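Local structure of alkylhalidase CmlS (Streptomyces venezuelae, 3I3L) at residues Tyr300-Phe305 and Asp315-Thr320; Arg309-Gly314 and Ala354-Tyr359. The protein acts as a flavin-dependent halogenase in chloramphenicol biosynthesis, working with a covalently attached FAD cofactor. All blocks are in the same frame, centred on the assembly; numbering follows the deposited sequence.

Overall arrangement
Contacts 1 and 2 interlock within the FAD-binding domain. Residues 300-305 span the end of strand 287-302, part of the nine-stranded sheet, and the loop that follows. The chain then makes the short strand 306-307 and strand 310-312 of the six-stranded sheet, and at 315-320 turns back on 300-305: contact 1 closes this small loop. From there it runs through helix 327-347 into helix 352-382, whose residues 354-359 return to 309-314 as contact 2, a longer closure. The two therefore cross rather than nest. Their centres lie about 12 Å apart, and Phe-305 O accepts a probable hydrogen bond from Leu-312 N (2.9 Å), joining them directly.

Contact 1. Residues Tyr300-Phe305 and Asp315-Thr320; sequences YDTEVF and DAACFT. With FAD (flavin-adenine dinucleotide), chain B.
Tyr-300 and Phe-319 form a single antiparallel bridge, a hydrogen-bonded pair, in a buried contact where the end of strand 287-302 meets the loop that carries the FAD-binding Asp-315. Phe-319 N donates to Tyr-300 O at 3.0 Å, almost in line with the carbonyl; the return bond, Tyr-300 N to Phe-319 O, is long and weak. With CG turned between its own backbone N and carbonyl carbon (chi1 53°), the tyrosine lays its ring against the loop. Phe-319 CB sits over one face, 3.8 Å from the ring centroid, a CH-pi contact, while Tyr-300 OH reaches Asp-315 O (2.7 Å). That hydroxyl is also hydrogen-bonded to Ser-186 OG. Thr-302 OG1 grips the loop a second time through Ala-317 O, again at 2.7 Å, and Phe-305 packs obliquely on the Ala-317 methyl. Asp-315, its carbonyl held by Tyr-300, meets the cofactor twice: its N donates to FAD O1P (3.0 Å), and its OD1 accepts from FAD O3' (2.7 Å). Phe-319 points its ring edge at FAD C9, close to Asp-297, the covalent flavin attachment. Gly-314 and Asp-315 fit the Gly-Asp motif by which hydroxylase-like flavoproteins bind the ribityl and pyrophosphate of FAD.

Contact 2. Residues Arg309-Gly314 and Ala354-Tyr359; sequences RFFLCG and AVHAWY
Phe-311 packs its ring against both His-356 and Tyr-359, forming the aromatic cluster that packs helix 352-382 against strand 310-312 in the alpha/beta, Rossmann-type FAD-binding domain. Strand and helix segments run nearly parallel, 10° apart, with their axes 10.9 Å from each other, a separation bridged by rings. Packing is tight at the centre. Phe-311 stands T-shaped to Tyr-359, planes at 84°, its CD1 edge atom over the middle of the tyrosine face and 3.8 Å from Tyr-359 CD2. Against His-356 it lies closer to parallel but slid aside, with centroids 4.8 Å apart and little overlap. Helix 327-347 adds Ala-341 and Ile-342 to the surroundings of the phenylalanine. The imidazole is held in its rotation by Ser-306 OG at ND1 and Asp-308 O at NE2. The outer part is looser: Ala-354 and Ala-357 lie on the exposed side of the helix, and Arg-309 turns from it toward Pro-159 and Asp-178. Tyr-359, its CG opposite the backbone N (chi1 -174°), extends from the helix to the strand backbone, where its OH donates to Leu-312 O at 2.5 Å, tilted out of the carbonyl plane. A leucine here would probably leave Leu-312 O without its hydroxyl partner and the Phe-311 edge without an aromatic face to rest on. Tyr-359 OH also lies 3.5 Å from Cys-313 SG.

Contact 1. Residues Tyr300-Phe305 and Asp315-Thr320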
loop_
_atom_site.group_PDB
_atom_site.type_symbol
_atom_site.label_atom_id
_atom_site.label_comp_id
_atom_site.label_asym_id
_atom_site.label_seq_id
_atom_site.Cartn_x
_atom_site.Cartn_y
_atom_site.Cartn_z
ATOM N N TYR A 300 1.844 -6.497 11.362
ATOM C CA TYR A 300 0.717 -6.640 12.303
ATOM C C TYR A 300 -0.438 -5.791 11.770
ATOM O O TYR A 300 -0.211 -4.794 11.056
ATOM C CB TYR A 300 1.091 -6.067 13.682
ATOM C CG TYR A 300 1.622 -4.629 13.661
ATOM C CD1 TYR A 300 0.746 -3.531 13.553
ATOM C CD2 TYR A 300 3.002 -4.367 13.693
ATOM C CE1 TYR A 300 1.219 -2.232 13.582
ATOM C CE2 TYR A 300 3.514 -3.051 13.696
ATOM C CZ TYR A 300 2.608 -1.994 13.627
ATOM O OH TYR A 300 3.114 -0.737 13.584
ATOM N N ASP A 301 -1.675 -6.167 12.095
ATOM C CA ASP A 301 -2.774 -5.203 11.951
ATOM C C ASP A 301 -3.398 -4.960 13.300
ATOM O O ASP A 301 -2.697 -5.114 14.329
ATOM C CB ASP A 301 -3.804 -5.663 10.853
ATOM C CG ASP A 301 -4.413 -7.007 11.153
ATOM O OD1 ASP A 301 -3.899 -7.729 12.050
ATOM O OD2 ASP A 301 -5.392 -7.365 10.475
ATOM N N THR A 302 -4.697 -4.588 13.325
ATOM C CA THR A 302 -5.386 -4.236 14.606
ATOM C C THR A 302 -6.727 -4.906 14.531
ATOM O O THR A 302 -7.281 -5.054 13.466
ATOM C CB THR A 302 -5.831 -2.755 14.727
ATOM O OG1 THR A 302 -5.018 -1.866 13.923
ATOM C CG2 THR A 302 -5.885 -2.339 16.073
ATOM N N GLU A 303 -7.280 -5.226 15.685
ATOM C CA GLU A 303 -8.654 -5.652 15.756
ATOM C C GLU A 303 -9.563 -4.479 15.380
ATOM O O GLU A 303 -10.625 -4.695 14.800
ATOM C CB GLU A 303 -8.952 -6.112 17.188
ATOM C CG GLU A 303 -10.248 -6.789 17.387
ATOM C CD GLU A 303 -10.413 -7.418 18.810
ATOM O OE1 GLU A 303 -9.548 -7.216 19.718
ATOM O OE2 GLU A 303 -11.419 -8.161 18.993
ATOM N N VAL A 304 -9.139 -3.255 15.712
ATOM C CA VAL A 304 -9.961 -2.032 15.565
ATOM C C VAL A 304 -9.158 -0.910 14.888
ATOM O O VAL A 304 -8.209 -0.414 15.445
ATOM C CB VAL A 304 -10.532 -1.547 16.962
ATOM C CG1 VAL A 304 -11.591 -0.408 16.814
ATOM C CG2 VAL A 304 -11.230 -2.731 17.727
ATOM N N PHE A 305 -9.544 -0.512 13.679
ATOM C CA PHE A 305 -8.812 0.580 13.002
ATOM C C PHE A 305 -9.392 1.939 13.456
ATOM O O PHE A 305 -8.698 2.935 13.415
ATOM C CB PHE A 305 -8.915 0.444 11.476
ATOM C CG PHE A 305 -8.154 -0.732 10.917
ATOM C CD1 PHE A 305 -6.850 -0.573 10.492
ATOM C CD2 PHE A 305 -8.711 -1.996 10.865
ATOM C CE1 PHE A 305 -6.153 -1.673 9.946
ATOM C CE2 PHE A 305 -7.988 -3.067 10.355
ATOM C CZ PHE A 305 -6.752 -2.915 9.912
ATOM N N ASP A 315 1.370 3.463 10.410
ATOM C CA ASP A 315 1.929 2.353 11.211
ATOM C C ASP A 315 1.201 2.220 12.545
ATOM O O ASP A 315 1.213 1.152 13.146
ATOM C CB ASP A 315 3.427 2.540 11.476
ATOM C CG ASP A 315 4.290 2.351 10.242
ATOM O OD1 ASP A 315 3.785 2.096 9.128
ATOM O OD2 ASP A 315 5.485 2.539 10.373
ATOM N N ALA A 316 0.538 3.288 13.007
ATOM C CA ALA A 316 -0.221 3.208 14.251
ATOM C C ALA A 316 -1.335 2.171 14.124
ATOM O O ALA A 316 -1.759 1.574 15.123
ATOM C CB ALA A 316 -0.820 4.634 14.671
ATOM N N ALA A 317 -1.830 1.976 12.892
ATOM C CA ALA A 317 -2.897 0.986 12.606
ATOM C C ALA A 317 -2.311 -0.369 12.211
ATOM O O ALA A 317 -2.624 -1.390 12.809
ATOM C CB ALA A 317 -3.824 1.496 11.457
ATOM N N CYS A 318 -1.471 -0.385 11.173
ATOM C CA CYS A 318 -0.940 -1.631 10.696
ATOM C C CYS A 318 0.344 -1.379 10.004
ATOM O O CYS A 318 0.596 -0.245 9.632
ATOM C CB CYS A 318 -1.950 -2.362 9.784
ATOM S SG CYS A 318 -2.310 -1.509 8.219
ATOM N N PHE A 319 1.169 -2.432 9.850
ATOM C CA PHE A 319 2.507 -2.344 9.236
ATOM C C PHE A 319 2.666 -3.487 8.220
ATOM O O PHE A 319 2.314 -4.665 8.476
ATOM C CB PHE A 319 3.626 -2.460 10.276
ATOM C CG PHE A 319 5.002 -2.279 9.693
ATOM C CD1 PHE A 319 5.539 -1.016 9.590
ATOM C CD2 PHE A 319 5.722 -3.365 9.183
ATOM C CE1 PHE A 319 6.770 -0.801 8.988
ATOM C CE2 PHE A 319 6.974 -3.190 8.609
ATOM C CZ PHE A 319 7.519 -1.904 8.519
ATOM N N THR A 320 3.129 -3.127 7.035
ATOM C CA THR A 320 3.196 -4.042 5.920
ATOM C C THR A 320 4.673 -4.189 5.630
ATOM O O THR A 320 5.398 -3.195 5.657
ATOM C CB THR A 320 2.471 -3.430 4.636
ATOM O OG1 THR A 320 2.868 -2.037 4.492
ATOM C CG2 THR A 320 0.975 -3.472 4.753
HETATM P PA FAD B . 6.069 7.526 11.273
HETATM O O1A FAD B . 6.767 6.609 12.251
HETATM O O2A FAD B . 6.803 7.843 10.018
HETATM O O5B FAD B . 5.709 8.912 12.059
HETATM C C5B FAD B . 5.158 8.874 13.360
HETATM C C4B FAD B . 5.594 10.095 14.201
HETATM O O4B FAD B . 4.900 10.019 15.468
HETATM C C3B FAD B . 7.071 10.098 14.516
HETATM O O3B FAD B . 7.658 11.257 14.009
HETATM C C2B FAD B . 7.148 10.084 16.051
HETATM O O2B FAD B . 8.092 10.995 16.518
HETATM C C1B FAD B . 5.750 10.494 16.486
HETATM N N9A FAD B . 5.252 9.979 17.748
HETATM C C8A FAD B . 5.314 8.696 18.204
HETATM N N7A FAD B . 4.701 8.635 19.407
HETATM C C5A FAD B . 4.319 9.881 19.770
HETATM C C6A FAD B . 3.678 10.367 20.895
HETATM N N6A FAD B . 3.315 9.560 21.875
HETATM N N1A FAD B . 3.378 11.702 20.935
HETATM C C2A FAD B . 3.733 12.557 19.920
HETATM N N3A FAD B . 4.352 12.058 18.816
HETATM C C4A FAD B . 4.642 10.740 18.735
HETATM N N1 FAD B . 7.720 2.917 3.502
HETATM C C2 FAD B . 7.714 3.347 2.185
HETATM O O2 FAD B . 6.726 3.954 1.792
HETATM N N3 FAD B . 8.761 3.085 1.343
HETATM C C4 FAD B . 9.855 2.388 1.784
HETATM O O4 FAD B . 10.824 2.179 0.985
HETATM C C4X FAD B . 9.859 1.920 3.100
HETATM N N5 FAD B . 10.943 1.236 3.578
HETATM C C5X FAD B . 10.983 0.873 4.904
HETATM C C6 FAD B . 12.084 0.161 5.401
HETATM C C7 FAD B . 12.082 -0.269 6.707
HETATM C C7M FAD B . 13.260 -1.020 7.278
HETATM C C8 FAD B . 11.002 0.069 7.517
HETATM C C8M FAD B . 11.002 -0.283 8.951
HETATM C C9 FAD B . 9.877 0.740 7.027
HETATM C C9A FAD B . 9.902 1.140 5.700
HETATM N N10 FAD B . 8.825 1.849 5.251
HETATM C C10 FAD B . 8.770 2.198 3.954
HETATM C "C1'" FAD B . 7.669 1.955 6.186
HETATM C "C2'" FAD B . 7.320 3.407 6.416
HETATM O "O2'" FAD B . 8.470 4.066 6.764
HETATM C "C3'" FAD B . 6.224 3.659 7.416
HETATM O "O3'" FAD B . 5.043 3.020 6.984
HETATM C "C4'" FAD B . 5.921 5.190 7.531
HETATM O "O4'" FAD B . 6.982 5.888 8.124
HETATM C "C5'" FAD B . 4.705 5.403 8.423
HETATM O "O5'" FAD B . 4.372 6.760 8.479
HETATM P P FAD B . 3.621 7.221 9.790
HETATM O O1P FAD B . 2.510 6.243 10.104
HETATM O O2P FAD B . 3.281 8.704 9.685
HETATM O O3P FAD B . 4.642 6.922 11.009
#

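Contact 2. Residues Arg309-Gly314 and Ala354-Tyr359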
loop_
_atom_site.group_PDB
_atom_site.type_symbol
_atom_site.label_atom_id
_atom_site.label_comp_id
_atom_site.label_asym_id
_atom_site.label_seq_id
_atom_site.Cartn_x
_atom_site.Cartn_y
_atom_site.Cartn_z
ATOM N N ARG A 309 -14.551 8.002 19.062
ATOM C CA ARG A 309 -13.926 9.261 18.673
ATOM C C ARG A 309 -12.460 9.181 18.231
ATOM O O ARG A 309 -11.763 10.196 18.251
ATOM C CB ARG A 309 -14.076 10.296 19.809
ATOM C CG ARG A 309 -15.510 10.684 20.061
ATOM C CD ARG A 309 -15.698 11.638 21.320
ATOM N NE ARG A 309 -17.139 11.959 21.481
ATOM C CZ ARG A 309 -17.776 12.919 20.786
ATOM N NH1 ARG A 309 -17.120 13.651 19.905
ATOM N NH2 ARG A 309 -19.083 13.111 20.931
ATOM N N PHE A 310 -11.961 7.980 17.925
ATOM C CA PHE A 310 -10.579 7.847 17.456
ATOM C C PHE A 310 -10.456 7.100 16.113
ATOM O O PHE A 310 -11.263 6.265 15.807
ATOM C CB PHE A 310 -9.710 7.155 18.503
ATOM C CG PHE A 310 -9.943 5.641 18.610
ATOM C CD1 PHE A 310 -9.190 4.744 17.821
ATOM C CD2 PHE A 310 -10.876 5.114 19.503
ATOM C CE1 PHE A 310 -9.384 3.352 17.946
ATOM C CE2 PHE A 310 -11.059 3.748 19.633
ATOM C CZ PHE A 310 -10.315 2.863 18.855
ATOM N N PHE A 311 -9.401 7.434 15.379
ATOM C CA PHE A 311 -8.974 6.747 14.203
ATOM C C PHE A 311 -7.468 6.476 14.365
ATOM O O PHE A 311 -6.739 7.334 14.823
ATOM C CB PHE A 311 -9.192 7.622 12.938
ATOM C CG PHE A 311 -10.653 7.811 12.578
ATOM C CD1 PHE A 311 -11.215 7.104 11.549
ATOM C CD2 PHE A 311 -11.456 8.663 13.320
ATOM C CE1 PHE A 311 -12.536 7.173 11.247
ATOM C CE2 PHE A 311 -12.830 8.806 12.980
ATOM C CZ PHE A 311 -13.362 8.069 11.971
ATOM N N LEU A 312 -7.010 5.278 13.944
ATOM C CA LEU A 312 -5.593 4.997 13.795
ATOM C C LEU A 312 -5.215 5.104 12.318
ATOM O O LEU A 312 -5.934 4.559 11.452
ATOM C CB LEU A 312 -5.272 3.573 14.311
ATOM C CG LEU A 312 -5.923 3.114 15.629
ATOM C CD1 LEU A 312 -5.531 1.697 15.931
ATOM C CD2 LEU A 312 -5.579 4.059 16.869
ATOM N N CYS A 313 -4.093 5.785 12.012
ATOM C CA CYS A 313 -3.637 5.942 10.632
ATOM C C CYS A 313 -2.153 5.505 10.491
ATOM O O CYS A 313 -1.369 5.684 11.427
ATOM C CB CYS A 313 -3.735 7.425 10.184
ATOM S SG CYS A 313 -5.394 8.122 10.258
ATOM N N GLY A 314 -1.770 4.929 9.339
ATOM C CA GLY A 314 -0.393 4.560 9.106
ATOM C C GLY A 314 0.083 3.455 10.041
ATOM O O GLY A 314 -0.703 2.637 10.428
ATOM N N ALA A 354 -21.837 3.488 10.424
ATOM C CA ALA A 354 -21.599 3.149 9.047
ATOM C C ALA A 354 -20.226 3.697 8.603
ATOM O O ALA A 354 -19.510 3.052 7.858
ATOM C CB ALA A 354 -22.726 3.713 8.180
ATOM N N VAL A 355 -19.872 4.887 9.072
ATOM C CA VAL A 355 -18.612 5.500 8.616
ATOM C C VAL A 355 -17.423 4.745 9.227
ATOM O O VAL A 355 -16.423 4.553 8.571
ATOM C CB VAL A 355 -18.533 7.032 8.973
ATOM C CG1 VAL A 355 -17.118 7.549 8.906
ATOM C CG2 VAL A 355 -19.432 7.897 8.005
ATOM N N HIS A 356 -17.525 4.376 10.502
ATOM C CA HIS A 356 -16.454 3.634 11.112
ATOM C C HIS A 356 -16.346 2.235 10.448
ATOM O O HIS A 356 -15.252 1.755 10.240
ATOM C CB HIS A 356 -16.726 3.467 12.600
ATOM C CG HIS A 356 -16.204 4.585 13.427
ATOM N ND1 HIS A 356 -14.878 4.958 13.413
ATOM C CD2 HIS A 356 -16.801 5.363 14.363
ATOM C CE1 HIS A 356 -14.680 5.937 14.279
ATOM N NE2 HIS A 356 -15.833 6.238 14.836
ATOM N N ALA A 357 -17.481 1.601 10.170
ATOM C CA ALA A 357 -17.472 0.314 9.522
ATOM C C ALA A 357 -16.823 0.429 8.151
ATOM O O ALA A 357 -16.115 -0.459 7.757
ATOM C CB ALA A 357 -18.913 -0.305 9.441
ATOM N N TRP A 358 -17.042 1.537 7.444
ATOM C CA TRP A 358 -16.372 1.743 6.192
ATOM C C TRP A 358 -14.831 1.932 6.383
ATOM O O TRP A 358 -14.030 1.384 5.627
ATOM C CB TRP A 358 -17.007 2.888 5.380
ATOM C CG TRP A 358 -16.125 3.318 4.229
ATOM C CD1 TRP A 358 -16.104 2.788 2.970
ATOM C CD2 TRP A 358 -15.126 4.368 4.236
ATOM N NE1 TRP A 358 -15.194 3.445 2.194
ATOM C CE2 TRP A 358 -14.541 4.387 2.951
ATOM C CE3 TRP A 358 -14.683 5.278 5.192
ATOM C CZ2 TRP A 358 -13.528 5.280 2.604
ATOM C CZ3 TRP A 358 -13.668 6.154 4.853
ATOM C CH2 TRP A 358 -13.122 6.170 3.575
ATOM N N TYR A 359 -14.422 2.735 7.358
ATOM C CA TYR A 359 -12.981 2.945 7.575
ATOM C C TYR A 359 -12.293 1.594 7.940
ATOM O O TYR A 359 -11.236 1.305 7.435
ATOM C CB TYR A 359 -12.749 4.001 8.679
ATOM C CG TYR A 359 -11.278 4.380 8.860
ATOM C CD1 TYR A 359 -10.650 5.297 7.999
ATOM C CD2 TYR A 359 -10.515 3.763 9.838
ATOM C CE1 TYR A 359 -9.265 5.597 8.146
ATOM C CE2 TYR A 359 -9.182 4.065 10.024
ATOM C CZ TYR A 359 -8.559 4.987 9.181
ATOM O OH TYR A 359 -7.209 5.260 9.369
#